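Local coordinates for NAD-dependent aldehyde dehydrogenase (Sinorhizobium meliloti, PDB 3U4J), which probably oxidises aldehydes with NAD or NADP as electron acceptor, as a tetrameric member of the aldehyde dehydrogenase family that also binds calcium, at residues Leu156-Pro161 against Gln490-His495; Tyr294-Asn299 against Pro406-Leu411; Phe92-Leu97 against Asp129-Ala134; Thr39-Ser44 against Val52-Glu57. One frame throughout, in Å; residues are numbered along the deposited sequence.

Contact 1 of 4, residues Leu156-Pro161 against Gln490-His495; sequences LVLREP and QFKGVH
K492 NZ has three acceptors. It forms a salt bridge of 2.6 Å to E160 OE2, and it also bonds to the carbonyl oxygens of I446 and I449 of the second subunit. The lysine meets OE2 on its syn side, 20° out of the carboxylate plane. Its chain bends at chi3 (-72°), which turns the ammonium group toward the glutamate. E160 has a second partner of its own, since OE1 bonds to Y471 OH of the second subunit. The pair therefore ties two strands of one chain to a neighbour.

R159 and F491 lie on the other face of the sheet, side by side. F491 CE1 sits 3.7 Å above the guanidinium plane, over its centre. The two planes are 77° apart, so the ring does not stack flat. R159 NH1 is held by a salt bridge to D486 and a bond to S489 OG.

Between these faces the backbones form a regular antiparallel pair. Six N-H...O bonds join L156 with V494, L158 with K492, and E160 with Q490. The shortest is V494 N to L156 O, 2.6 Å.

Strand 153-168 also pairs with strand 143-146, while strand 489-497 continues the sheet into the second subunit through G493 to H495, consistent with the oligomerisation region of aldehyde dehydrogenases. Helix 483-487 packs beside R159 and F491, and L156 meets L156 of the third subunit.

Contact 2 of 4, residues Tyr294-Asn299 against Pro406-Leu411; sequences YGVYHN and PVLSTL
V296 presses one methyl, CG2, against the backbone of strand 407-411, and this is the tight part of the contact. CG2 lies 3.6 Å from V407 C and 3.9 Å from L408 CB. It stands anti to the backbone N of V296 while CG1 takes the cramped place between N and the carbonyl carbon (chi1 65°). That choice sends CG2 to the strand and leaves CG1 over one face of the Y297 ring. L408 CD1 closes on V296 CB at 4.1 Å.

The Y297 side is looser. The side chains of Y297 and P406 cross at about a right angle, with Y297 CD1 3.9 Å from P406 CB. P406 O lies at the edge of the aromatic ring, in its plane, 3.9 Å from CE1. This looser side is not open to solvent, since Y297 is buried and also touches P386 and V388 of strand 383-390.

Helix 285-297 thus ends against the start of strand 407-413, which lies in the sheet between strands 307-313 and 383-390. The two segments share no hydrogen bond. The contact is mainly van der Waals packing, partly against the strand's own backbone, so it rests on shape and burial, while the Y297 hydroxyl finds its partner in S328 OG on helix 317-330.

Contact 3 of 4, residues Phe92-Leu97 against Asp129-Ala134; sequences FKVADL and DLWSYA
V94 CG1 sits over the six-membered ring of W131. It is 3.7 Å from the ring centroid and 10° off the ring normal, a CH-pi contact over the face. CG1 stands anti to the backbone N of V94 (chi1 180°), which directs it at the indole. Next to it, A95 CB meets W131 CB at 3.7 Å and S132 OG at 3.3 Å. The small alanine lets the two helices come close: the axes of the two short segments approach to 8.3 Å, with N-to-C directions 164° apart. F92 completes the first shell. Its CE1 reaches S132 O at 3.4 Å and S132 CB at 4.0 Å, with the oxygen lying obliquely to the ring.

A second shell sets these groups in place. S132 OG bonds back to A128 O, one turn earlier in its own helix, and this fixes the hydroxyl beside A95. W131 NE1 makes a weak hydrogen bond to S179 OG, and the indole also touches P183, L207 and I98. V94 packs on A214 and I216. The F92 ring meets the ring of F92 of the fourth subunit.

The contact joins helix 84-100 to helix 117-138 as an antiparallel pair. Helices 174-187 and 202-214 flank it on the W131 and V94 side, while the fourth subunit approaches at F92 and at D129, which forms salt bridges to R89 and R139 of that subunit.

Contact 4 of 4, residues Thr39-Ser44 against Val52-Glu57; sequences TIDRVS and VGTWPE
I40 and W55 face each other across a beta hairpin, strands 39-43 and 51-56, which carries a classic beta bulge where V52 and G53 both face R42. The I40 and W55 side chains run at a slant to each other. I40 CB lies 4.0 Å from W55 CD1, and I40 O stands 4.0 Å above one face of the indole, toward its rim. W55 has a strained chi1 of 32°, which brings the ring back across the pair toward R42. There R42 CB meets W55 CH2 at 3.6 Å. With no side chain, G53 leaves room for the indole beside it. W55 NE1 is held by E198 O. R42 lies alongside V52, and its guanidinium group turns away to I347 O and E112 O.

D41 and T54 share the other face and point the same way. At the open end of the hairpin, the E57 and I40 side chains cross at about a right angle, with E57 CB 4.0 Å from I40 CG1, while E57 OE1 bonds to S38 OG.

V52 also packs on S44, and V52 CG1 is 3.8 Å from S44 CB. The side chain of V52 lies about 6 Å from the bound calcium ion, whose site includes L17 and E50, so the turn end of the hairpin lies beside that site. At the bulge, R42 O accepts V52 N at 2.8 Å and, weakly, G53 N at 3.4 Å.

Overall arrangement
From the N terminus, contact 4 closes first, as a short hairpin with only seven residues between its segments. Contact 3 follows and closes a wholly separate loop by pairing helices 84-100 and 117-138. Contact 1 then opens at 156-161 and does not close until 490-495, near the C terminus. Contact 2 opens and closes within that long span, joining helix 285-297 to strand 407-413. No two loops cross. Contacts 1 and 2 lie on opposite sides of the chain's centre, with centres 45 Å apart, yet both reach the second subunit. Contact 3 meets the fourth subunit, whereas no other chain of the assembly touches contact 4.

Contact 1 of 4, residues Leu156-Pro161 against Gln490-His495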
loop_
_atom_site.group_PDB
_atom_site.type_symbol
_atom_site.label_atom_id
_atom_site.label_comp_id
_atom_site.label_asym_id
_atom_site.label_seq_id
_atom_site.Cartn_x
_atom_site.Cartn_y
_atom_site.Cartn_z
ATOM N N LEU A 156 -4.408 -13.308 -7.926
ATOM C CA LEU A 156 -5.323 -12.228 -7.622
ATOM C C LEU A 156 -5.673 -12.322 -6.160
ATOM O O LEU A 156 -5.853 -13.417 -5.615
ATOM C CB LEU A 156 -6.611 -12.326 -8.435
ATOM C CG LEU A 156 -6.499 -12.424 -9.960
ATOM C CD1 LEU A 156 -7.890 -12.631 -10.563
ATOM C CD2 LEU A 156 -5.812 -11.198 -10.572
ATOM N N VAL A 157 -5.718 -11.170 -5.511
ATOM C CA VAL A 157 -6.309 -11.076 -4.203
ATOM C C VAL A 157 -7.492 -10.135 -4.373
ATOM O O VAL A 157 -7.315 -8.950 -4.698
ATOM C CB VAL A 157 -5.317 -10.576 -3.153
ATOM C CG1 VAL A 157 -5.986 -10.532 -1.787
ATOM C CG2 VAL A 157 -4.077 -11.495 -3.127
ATOM N N LEU A 158 -8.699 -10.676 -4.168
ATOM C CA LEU A 158 -9.917 -9.883 -4.299
ATOM C C LEU A 158 -10.468 -9.459 -2.932
ATOM O O LEU A 158 -10.587 -10.269 -2.022
ATOM C CB LEU A 158 -10.984 -10.663 -5.103
ATOM C CG LEU A 158 -10.539 -11.053 -6.525
ATOM C CD1 LEU A 158 -11.589 -11.975 -7.211
ATOM C CD2 LEU A 158 -10.244 -9.815 -7.390
ATOM N N ARG A 159 -10.794 -8.179 -2.812
ATOM C CA ARG A 159 -11.465 -7.664 -1.644
ATOM C C ARG A 159 -12.978 -7.778 -1.803
ATOM O O ARG A 159 -13.543 -7.369 -2.826
ATOM C CB ARG A 159 -11.062 -6.198 -1.397
ATOM C CG ARG A 159 -11.770 -5.560 -0.210
ATOM C CD ARG A 159 -11.524 -4.049 -0.155
ATOM N NE ARG A 159 -10.131 -3.690 0.097
ATOM C CZ ARG A 159 -9.646 -3.415 1.302
ATOM N NH1 ARG A 159 -10.424 -3.513 2.388
ATOM N NH2 ARG A 159 -8.371 -3.098 1.441
ATOM N N GLU A 160 -13.623 -8.345 -0.788
ATOM C CA GLU A 160 -15.066 -8.585 -0.787
ATOM C C GLU A 160 -15.600 -8.186 0.587
ATOM O O GLU A 160 -14.825 -8.077 1.553
ATOM C CB GLU A 160 -15.375 -10.064 -1.097
ATOM C CG GLU A 160 -14.812 -10.562 -2.441
ATOM C CD GLU A 160 -15.239 -12.004 -2.784
ATOM O OE1 GLU A 160 -15.668 -12.766 -1.880
ATOM O OE2 GLU A 160 -15.124 -12.374 -3.966
ATOM N N PRO A 161 -16.907 -7.916 0.685
ATOM C CA PRO A 161 -17.426 -7.541 1.995
ATOM C C PRO A 161 -17.549 -8.752 2.922
ATOM O O PRO A 161 -17.740 -9.872 2.426
ATOM C CB PRO A 161 -18.812 -6.971 1.685
ATOM C CG PRO A 161 -19.109 -7.286 0.278
ATOM C CD PRO A 161 -17.884 -7.719 -0.413
ATOM N N GLN A 490 -13.459 -9.277 3.520
ATOM C CA GLN A 490 -12.769 -10.558 3.433
ATOM C C GLN A 490 -11.823 -10.453 2.246
ATOM O O GLN A 490 -12.112 -9.763 1.259
ATOM C CB GLN A 490 -13.764 -11.705 3.158
ATOM C CG GLN A 490 -14.675 -12.078 4.317
ATOM C CD GLN A 490 -14.046 -13.038 5.336
ATOM O OE1 GLN A 490 -14.740 -13.528 6.244
ATOM N NE2 GLN A 490 -12.743 -13.294 5.214
ATOM N N PHE A 491 -10.698 -11.134 2.325
ATOM C CA PHE A 491 -9.773 -11.204 1.202
ATOM C C PHE A 491 -9.732 -12.615 0.614
ATOM O O PHE A 491 -9.551 -13.594 1.340
ATOM C CB PHE A 491 -8.381 -10.714 1.620
ATOM C CG PHE A 491 -8.391 -9.263 2.064
ATOM C CD1 PHE A 491 -8.374 -8.244 1.117
ATOM C CD2 PHE A 491 -8.490 -8.939 3.409
ATOM C CE1 PHE A 491 -8.405 -6.892 1.506
ATOM C CE2 PHE A 491 -8.531 -7.591 3.830
ATOM C CZ PHE A 491 -8.502 -6.568 2.863
ATOM N N LYS A 492 -9.900 -12.686 -0.700
ATOM C CA LYS A 492 -9.943 -13.942 -1.424
ATOM C C LYS A 492 -8.689 -14.056 -2.273
ATOM O O LYS A 492 -8.476 -13.257 -3.195
ATOM C CB LYS A 492 -11.218 -14.003 -2.284
ATOM C CG LYS A 492 -11.271 -15.163 -3.270
ATOM C CD LYS A 492 -12.516 -15.066 -4.158
ATOM C CE LYS A 492 -13.769 -15.399 -3.399
ATOM N NZ LYS A 492 -14.962 -14.962 -4.172
ATOM N N GLY A 493 -7.845 -15.038 -1.938
ATOM C CA GLY A 493 -6.659 -15.322 -2.715
ATOM C C GLY A 493 -6.954 -16.275 -3.859
ATOM O O GLY A 493 -7.406 -17.397 -3.613
ATOM N N VAL A 494 -6.667 -15.868 -5.103
ATOM C CA VAL A 494 -6.983 -16.704 -6.268
ATOM C C VAL A 494 -5.708 -17.000 -7.035
ATOM O O VAL A 494 -5.036 -16.080 -7.505
ATOM C CB VAL A 494 -7.981 -16.017 -7.248
ATOM C CG1 VAL A 494 -8.448 -16.993 -8.343
ATOM C CG2 VAL A 494 -9.157 -15.413 -6.508
ATOM N N HIS A 495 -5.379 -18.284 -7.137
ATOM C CA HIS A 495 -4.345 -18.747 -8.036
ATOM C C HIS A 495 -5.005 -19.160 -9.362
ATOM O O HIS A 495 -5.741 -20.145 -9.417
ATOM C CB HIS A 495 -3.572 -19.911 -7.396
ATOM C CG HIS A 495 -2.695 -19.501 -6.251
ATOM N ND1 HIS A 495 -3.151 -19.416 -4.953
ATOM C CD2 HIS A 495 -1.387 -19.141 -6.216
ATOM C CE1 HIS A 495 -2.157 -19.045 -4.163
ATOM N NE2 HIS A 495 -1.074 -18.878 -4.905
#

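Contact 2 of 4, residues Tyr294-Asn299 against Pro406-Leu411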
loop_
_atom_site.group_PDB
_atom_site.type_symbol
_atom_site.label_atom_id
_atom_site.label_comp_id
_atom_site.label_asym_id
_atom_site.label_seq_id
_atom_site.Cartn_x
_atom_site.Cartn_y
_atom_site.Cartn_z
ATOM N N TYR A 294 -8.908 18.924 29.828
ATOM C CA TYR A 294 -9.662 18.392 28.688
ATOM C C TYR A 294 -9.729 16.862 28.726
ATOM O O TYR A 294 -10.785 16.276 28.540
ATOM C CB TYR A 294 -8.984 18.838 27.387
ATOM C CG TYR A 294 -9.747 18.502 26.107
ATOM C CD1 TYR A 294 -11.147 18.337 26.101
ATOM C CD2 TYR A 294 -9.070 18.386 24.893
ATOM C CE1 TYR A 294 -11.843 18.023 24.907
ATOM C CE2 TYR A 294 -9.761 18.096 23.690
ATOM C CZ TYR A 294 -11.131 17.919 23.710
ATOM O OH TYR A 294 -11.789 17.660 22.524
ATOM N N GLY A 295 -8.601 16.216 29.000
ATOM C CA GLY A 295 -8.509 14.757 28.943
ATOM C C GLY A 295 -9.429 14.060 29.915
ATOM O O GLY A 295 -9.970 12.995 29.600
ATOM N N VAL A 296 -9.597 14.644 31.103
ATOM C CA VAL A 296 -10.396 13.989 32.152
ATOM C C VAL A 296 -11.849 14.480 32.189
ATOM O O VAL A 296 -12.760 13.711 32.525
ATOM C CB VAL A 296 -9.708 14.052 33.567
ATOM C CG1 VAL A 296 -9.593 15.476 34.078
ATOM C CG2 VAL A 296 -10.460 13.160 34.580
ATOM N N TYR A 297 -12.063 15.737 31.806
ATOM C CA TYR A 297 -13.408 16.323 31.845
ATOM C C TYR A 297 -14.240 16.182 30.567
ATOM O O TYR A 297 -15.464 16.359 30.594
ATOM C CB TYR A 297 -13.321 17.794 32.233
ATOM C CG TYR A 297 -12.631 18.013 33.564
ATOM C CD1 TYR A 297 -12.830 17.117 34.617
ATOM C CD2 TYR A 297 -11.779 19.115 33.773
ATOM C CE1 TYR A 297 -12.185 17.292 35.840
ATOM C CE2 TYR A 297 -11.149 19.312 35.021
ATOM C CZ TYR A 297 -11.371 18.387 36.034
ATOM O OH TYR A 297 -10.785 18.536 37.263
ATOM N N HIS A 298 -13.582 15.907 29.451
ATOM C CA HIS A 298 -14.280 15.720 28.194
ATOM C C HIS A 298 -15.378 14.682 28.385
ATOM O O HIS A 298 -15.133 13.594 28.916
ATOM C CB HIS A 298 -13.305 15.244 27.118
ATOM C CG HIS A 298 -13.970 14.921 25.813
ATOM N ND1 HIS A 298 -14.705 15.845 25.109
ATOM C CD2 HIS A 298 -14.028 13.766 25.102
ATOM C CE1 HIS A 298 -15.170 15.287 24.004
ATOM N NE2 HIS A 298 -14.783 14.022 23.983
ATOM N N ASN A 299 -16.585 15.032 27.954
ATOM C CA ASN A 299 -17.739 14.168 28.115
ATOM C C ASN A 299 -17.991 13.775 29.564
ATOM O O ASN A 299 -18.528 12.703 29.844
ATOM C CB ASN A 299 -17.597 12.920 27.243
ATOM C CG ASN A 299 -18.917 12.465 26.680
ATOM O OD1 ASN A 299 -19.265 11.277 26.736
ATOM N ND2 ASN A 299 -19.650 13.394 26.112
ATOM N N PRO A 406 -15.784 12.283 35.936
ATOM C CA PRO A 406 -14.771 13.334 35.837
ATOM C C PRO A 406 -13.796 13.299 37.015
ATOM O O PRO A 406 -13.718 14.257 37.788
ATOM C CB PRO A 406 -15.599 14.618 35.868
ATOM C CG PRO A 406 -16.835 14.255 36.652
ATOM C CD PRO A 406 -17.055 12.774 36.504
ATOM N N VAL A 407 -13.077 12.190 37.138
ATOM C CA VAL A 407 -12.244 11.912 38.292
ATOM C C VAL A 407 -10.824 11.592 37.824
ATOM O O VAL A 407 -10.591 10.551 37.190
ATOM C CB VAL A 407 -12.788 10.686 39.074
ATOM C CG1 VAL A 407 -11.825 10.308 40.296
ATOM C CG2 VAL A 407 -14.237 10.917 39.499
ATOM N N LEU A 408 -9.886 12.476 38.151
ATOM C CA LEU A 408 -8.470 12.283 37.830
ATOM C C LEU A 408 -7.670 11.685 38.977
ATOM O O LEU A 408 -7.824 12.115 40.131
ATOM C CB LEU A 408 -7.859 13.630 37.492
ATOM C CG LEU A 408 -6.416 13.658 36.969
ATOM C CD1 LEU A 408 -6.293 12.961 35.594
ATOM C CD2 LEU A 408 -5.968 15.106 36.892
ATOM N N SER A 409 -6.824 10.702 38.655
ATOM C CA SER A 409 -5.845 10.147 39.587
ATOM C C SER A 409 -4.446 10.602 39.182
ATOM O O SER A 409 -4.005 10.362 38.038
ATOM C CB SER A 409 -5.899 8.622 39.612
ATOM O OG SER A 409 -7.125 8.194 40.174
ATOM N N THR A 410 -3.771 11.279 40.117
ATOM C CA THR A 410 -2.423 11.806 39.887
ATOM C C THR A 410 -1.367 10.977 40.621
ATOM O O THR A 410 -1.515 10.661 41.828
ATOM C CB THR A 410 -2.321 13.295 40.327
ATOM O OG1 THR A 410 -3.415 14.026 39.766
ATOM C CG2 THR A 410 -1.005 13.934 39.860
ATOM N N LEU A 411 -0.330 10.594 39.874
ATOM C CA LEU A 411 0.843 9.897 40.387
ATOM C C LEU A 411 2.089 10.617 39.842
ATOM O O LEU A 411 2.046 11.201 38.745
ATOM C CB LEU A 411 0.856 8.435 39.917
ATOM C CG LEU A 411 -0.283 7.464 40.240
ATOM C CD1 LEU A 411 -1.467 7.540 39.239
ATOM C CD2 LEU A 411 0.269 6.043 40.304
#

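Contact 3 of 4, residues Phe92-Leu97 against Asp129-Ala134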
loop_
_atom_site.group_PDB
_atom_site.type_symbol
_atom_site.label_atom_id
_atom_site.label_comp_id
_atom_site.label_asym_id
_atom_site.label_seq_id
_atom_site.Cartn_x
_atom_site.Cartn_y
_atom_site.Cartn_z
ATOM N N PHE A 92 -22.204 10.051 0.436
ATOM C CA PHE A 92 -22.001 11.532 0.466
ATOM C C PHE A 92 -23.325 12.257 0.715
ATOM O O PHE A 92 -23.375 13.298 1.415
ATOM C CB PHE A 92 -21.363 12.044 -0.836
ATOM C CG PHE A 92 -19.864 11.920 -0.861
ATOM C CD1 PHE A 92 -19.069 12.600 0.085
ATOM C CD2 PHE A 92 -19.239 11.133 -1.817
ATOM C CE1 PHE A 92 -17.671 12.481 0.065
ATOM C CE2 PHE A 92 -17.845 10.992 -1.836
ATOM C CZ PHE A 92 -17.057 11.672 -0.908
ATOM N N LYS A 93 -24.407 11.714 0.141
ATOM C CA LYS A 93 -25.745 12.272 0.379
ATOM C C LYS A 93 -26.123 12.213 1.850
ATOM O O LYS A 93 -26.725 13.149 2.362
ATOM C CB LYS A 93 -26.821 11.592 -0.482
ATOM C CG LYS A 93 -26.727 11.936 -1.973
ATOM C CD LYS A 93 -27.758 11.153 -2.753
ATOM C CE LYS A 93 -27.578 11.339 -4.221
ATOM N NZ LYS A 93 -28.897 11.214 -4.906
ATOM N N VAL A 94 -25.789 11.109 2.523
ATOM C CA VAL A 94 -25.961 11.027 3.985
ATOM C C VAL A 94 -25.130 12.102 4.706
ATOM O O VAL A 94 -25.637 12.787 5.590
ATOM C CB VAL A 94 -25.576 9.638 4.543
ATOM C CG1 VAL A 94 -25.752 9.579 6.074
ATOM C CG2 VAL A 94 -26.388 8.527 3.854
ATOM N N ALA A 95 -23.844 12.211 4.379
ATOM C CA ALA A 95 -23.005 13.257 4.987
ATOM C C ALA A 95 -23.616 14.650 4.798
ATOM O O ALA A 95 -23.685 15.447 5.762
ATOM C CB ALA A 95 -21.589 13.203 4.423
ATOM N N ASP A 96 -24.105 14.934 3.587
ATOM C CA ASP A 96 -24.849 16.199 3.334
ATOM C C ASP A 96 -26.082 16.364 4.205
ATOM O O ASP A 96 -26.344 17.453 4.677
ATOM C CB ASP A 96 -25.306 16.328 1.876
ATOM C CG ASP A 96 -24.157 16.614 0.942
ATOM O OD1 ASP A 96 -23.093 17.063 1.419
ATOM O OD2 ASP A 96 -24.313 16.367 -0.268
ATOM N N LEU A 97 -26.870 15.302 4.362
ATOM C CA LEU A 97 -28.050 15.366 5.240
ATOM C C LEU A 97 -27.717 15.615 6.701
ATOM O O LEU A 97 -28.450 16.327 7.387
ATOM C CB LEU A 97 -28.880 14.076 5.133
ATOM C CG LEU A 97 -29.762 14.087 3.900
ATOM C CD1 LEU A 97 -30.171 12.634 3.586
ATOM C CD2 LEU A 97 -30.963 15.003 4.079
ATOM N N ASP A 129 -18.120 14.603 8.719
ATOM C CA ASP A 129 -16.768 14.441 8.146
ATOM C C ASP A 129 -16.350 12.966 8.097
ATOM O O ASP A 129 -15.683 12.534 7.145
ATOM C CB ASP A 129 -15.716 15.268 8.921
ATOM C CG ASP A 129 -14.390 15.374 8.174
ATOM O OD1 ASP A 129 -14.368 15.790 6.990
ATOM O OD2 ASP A 129 -13.360 15.054 8.771
ATOM N N LEU A 130 -16.745 12.185 9.114
ATOM C CA LEU A 130 -16.493 10.751 9.085
ATOM C C LEU A 130 -17.163 10.095 7.899
ATOM O O LEU A 130 -16.537 9.286 7.209
ATOM C CB LEU A 130 -16.954 10.072 10.364
ATOM C CG LEU A 130 -16.108 10.319 11.627
ATOM C CD1 LEU A 130 -16.956 9.911 12.852
ATOM C CD2 LEU A 130 -14.800 9.546 11.598
ATOM N N TRP A 131 -18.424 10.448 7.680
ATOM C CA TRP A 131 -19.187 9.880 6.572
ATOM C C TRP A 131 -18.517 10.331 5.270
ATOM O O TRP A 131 -18.367 9.524 4.365
ATOM C CB TRP A 131 -20.677 10.308 6.621
ATOM C CG TRP A 131 -21.509 9.405 7.488
ATOM C CD1 TRP A 131 -21.632 9.464 8.871
ATOM C CD2 TRP A 131 -22.298 8.291 7.062
ATOM N NE1 TRP A 131 -22.455 8.444 9.318
ATOM C CE2 TRP A 131 -22.889 7.723 8.225
ATOM C CE3 TRP A 131 -22.572 7.708 5.801
ATOM C CZ2 TRP A 131 -23.730 6.611 8.166
ATOM C CZ3 TRP A 131 -23.417 6.595 5.747
ATOM C CH2 TRP A 131 -23.979 6.051 6.923
ATOM N N SER A 132 -18.076 11.595 5.179
ATOM C CA SER A 132 -17.435 12.058 3.937
ATOM C C SER A 132 -16.115 11.373 3.661
ATOM O O SER A 132 -15.846 10.997 2.533
ATOM C CB SER A 132 -17.195 13.574 3.923
ATOM O OG SER A 132 -18.419 14.243 4.135
ATOM N N TYR A 133 -15.276 11.261 4.680
ATOM C CA TYR A 133 -14.001 10.558 4.541
ATOM C C TYR A 133 -14.213 9.126 4.036
ATOM O O TYR A 133 -13.517 8.657 3.118
ATOM C CB TYR A 133 -13.216 10.526 5.875
ATOM C CG TYR A 133 -11.988 9.638 5.738
ATOM C CD1 TYR A 133 -10.750 10.155 5.338
ATOM C CD2 TYR A 133 -12.075 8.264 5.978
ATOM C CE1 TYR A 133 -9.646 9.303 5.186
ATOM C CE2 TYR A 133 -10.976 7.417 5.810
ATOM C CZ TYR A 133 -9.784 7.943 5.415
ATOM O OH TYR A 133 -8.728 7.080 5.244
ATOM N N ALA A 134 -15.152 8.414 4.665
ATOM C CA ALA A 134 -15.396 6.991 4.333
ATOM C C ALA A 134 -15.962 6.861 2.936
ATOM O O ALA A 134 -15.577 5.971 2.171
ATOM C CB ALA A 134 -16.366 6.377 5.369
#

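Contact 4 of 4, residues Thr39-Ser44 against Val52-Glu57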
loop_
_atom_site.group_PDB
_atom_site.type_symbol
_atom_site.label_atom_id
_atom_site.label_comp_id
_atom_site.label_asym_id
_atom_site.label_seq_id
_atom_site.Cartn_x
_atom_site.Cartn_y
_atom_site.Cartn_z
ATOM N N THR A 39 -42.300 -0.219 24.673
ATOM C CA THR A 39 -41.357 0.877 24.425
ATOM C C THR A 39 -40.538 1.174 25.681
ATOM O O THR A 39 -40.838 0.661 26.777
ATOM C CB THR A 39 -42.074 2.183 23.983
ATOM O OG1 THR A 39 -42.906 2.635 25.055
ATOM C CG2 THR A 39 -42.933 1.980 22.718
ATOM N N ILE A 40 -39.496 1.985 25.508
ATOM C CA ILE A 40 -38.586 2.393 26.586
ATOM C C ILE A 40 -38.543 3.896 26.525
ATOM O O ILE A 40 -38.461 4.455 25.442
ATOM C CB ILE A 40 -37.133 1.858 26.333
ATOM C CG1 ILE A 40 -37.090 0.342 26.509
ATOM C CG2 ILE A 40 -36.089 2.524 27.294
ATOM C CD1 ILE A 40 -35.918 -0.316 25.787
ATOM N N ASP A 41 -38.632 4.554 27.666
ATOM C CA ASP A 41 -38.522 6.007 27.707
ATOM C C ASP A 41 -37.101 6.398 28.129
ATOM O O ASP A 41 -36.447 5.675 28.890
ATOM C CB ASP A 41 -39.482 6.588 28.757
ATOM C CG ASP A 41 -40.967 6.478 28.368
ATOM O OD1 ASP A 41 -41.329 6.259 27.197
ATOM O OD2 ASP A 41 -41.805 6.660 29.275
ATOM N N ARG A 42 -36.663 7.561 27.662
ATOM C CA ARG A 42 -35.432 8.190 28.132
ATOM C C ARG A 42 -35.765 9.518 28.817
ATOM O O ARG A 42 -36.322 10.419 28.198
ATOM C CB ARG A 42 -34.449 8.464 26.959
ATOM C CG ARG A 42 -33.212 9.239 27.369
ATOM C CD ARG A 42 -32.482 8.549 28.514
ATOM N NE ARG A 42 -31.108 9.041 28.663
ATOM C CZ ARG A 42 -30.345 8.843 29.738
ATOM N NH1 ARG A 42 -30.828 8.180 30.789
ATOM N NH2 ARG A 42 -29.102 9.336 29.772
ATOM N N VAL A 43 -35.393 9.638 30.081
ATOM C CA VAL A 43 -35.515 10.879 30.819
ATOM C C VAL A 43 -34.198 11.606 30.642
ATOM O O VAL A 43 -33.133 10.987 30.727
ATOM C CB VAL A 43 -35.809 10.616 32.340
ATOM C CG1 VAL A 43 -35.643 11.881 33.189
ATOM C CG2 VAL A 43 -37.257 10.065 32.532
ATOM N N SER A 44 -34.252 12.912 30.383
ATOM C CA SER A 44 -33.029 13.692 30.211
ATOM C C SER A 44 -32.208 13.626 31.483
ATOM O O SER A 44 -32.739 13.874 32.576
ATOM C CB SER A 44 -33.332 15.136 29.890
ATOM O OG SER A 44 -32.187 15.962 30.161
ATOM N N VAL A 52 -37.547 12.728 27.107
ATOM C CA VAL A 52 -37.026 13.309 25.855
ATOM C C VAL A 52 -36.997 12.357 24.681
ATOM O O VAL A 52 -36.779 12.790 23.545
ATOM C CB VAL A 52 -35.599 13.937 26.051
ATOM C CG1 VAL A 52 -35.687 15.126 26.968
ATOM C CG2 VAL A 52 -34.604 12.892 26.596
ATOM N N GLY A 53 -37.186 11.068 24.934
ATOM C CA GLY A 53 -37.319 10.125 23.845
ATOM C C GLY A 53 -38.003 8.839 24.260
ATOM O O GLY A 53 -37.942 8.442 25.425
ATOM N N THR A 54 -38.651 8.192 23.304
ATOM C CA THR A 54 -39.110 6.815 23.486
ATOM C C THR A 54 -38.989 6.021 22.210
ATOM O O THR A 54 -39.193 6.540 21.112
ATOM C CB THR A 54 -40.545 6.655 24.181
ATOM O OG1 THR A 54 -41.447 5.847 23.397
ATOM C CG2 THR A 54 -41.159 7.944 24.659
ATOM N N TRP A 55 -38.586 4.765 22.367
ATOM C CA TRP A 55 -38.349 3.887 21.242
ATOM C C TRP A 55 -38.765 2.481 21.627
ATOM O O TRP A 55 -38.919 2.197 22.825
ATOM C CB TRP A 55 -36.850 3.903 20.828
ATOM C CG TRP A 55 -35.932 4.130 21.971
ATOM C CD1 TRP A 55 -35.533 3.212 22.891
ATOM C CD2 TRP A 55 -35.335 5.365 22.350
ATOM N NE1 TRP A 55 -34.726 3.788 23.818
ATOM C CE2 TRP A 55 -34.572 5.115 23.505
ATOM C CE3 TRP A 55 -35.368 6.661 21.821
ATOM C CZ2 TRP A 55 -33.841 6.104 24.147
ATOM C CZ3 TRP A 55 -34.621 7.656 22.452
ATOM C CH2 TRP A 55 -33.871 7.370 23.603
ATOM N N PRO A 56 -38.881 1.579 20.638
ATOM C CA PRO A 56 -39.374 0.254 20.952
ATOM C C PRO A 56 -38.442 -0.525 21.860
ATOM O O PRO A 56 -37.209 -0.270 21.904
ATOM C CB PRO A 56 -39.457 -0.432 19.583
ATOM C CG PRO A 56 -39.689 0.685 18.627
ATOM C CD PRO A 56 -38.785 1.785 19.180
ATOM N N GLU A 57 -39.045 -1.455 22.596
ATOM C CA GLU A 57 -38.290 -2.428 23.341
ATOM C C GLU A 57 -38.334 -3.679 22.491
ATOM O O GLU A 57 -39.345 -4.389 22.504
ATOM C CB GLU A 57 -38.941 -2.674 24.710
ATOM C CG GLU A 57 -38.268 -3.798 25.494
ATOM C CD GLU A 57 -38.992 -4.159 26.814
ATOM O OE1 GLU A 57 -40.020 -3.526 27.185
ATOM O OE2 GLU A 57 -38.509 -5.108 27.466
#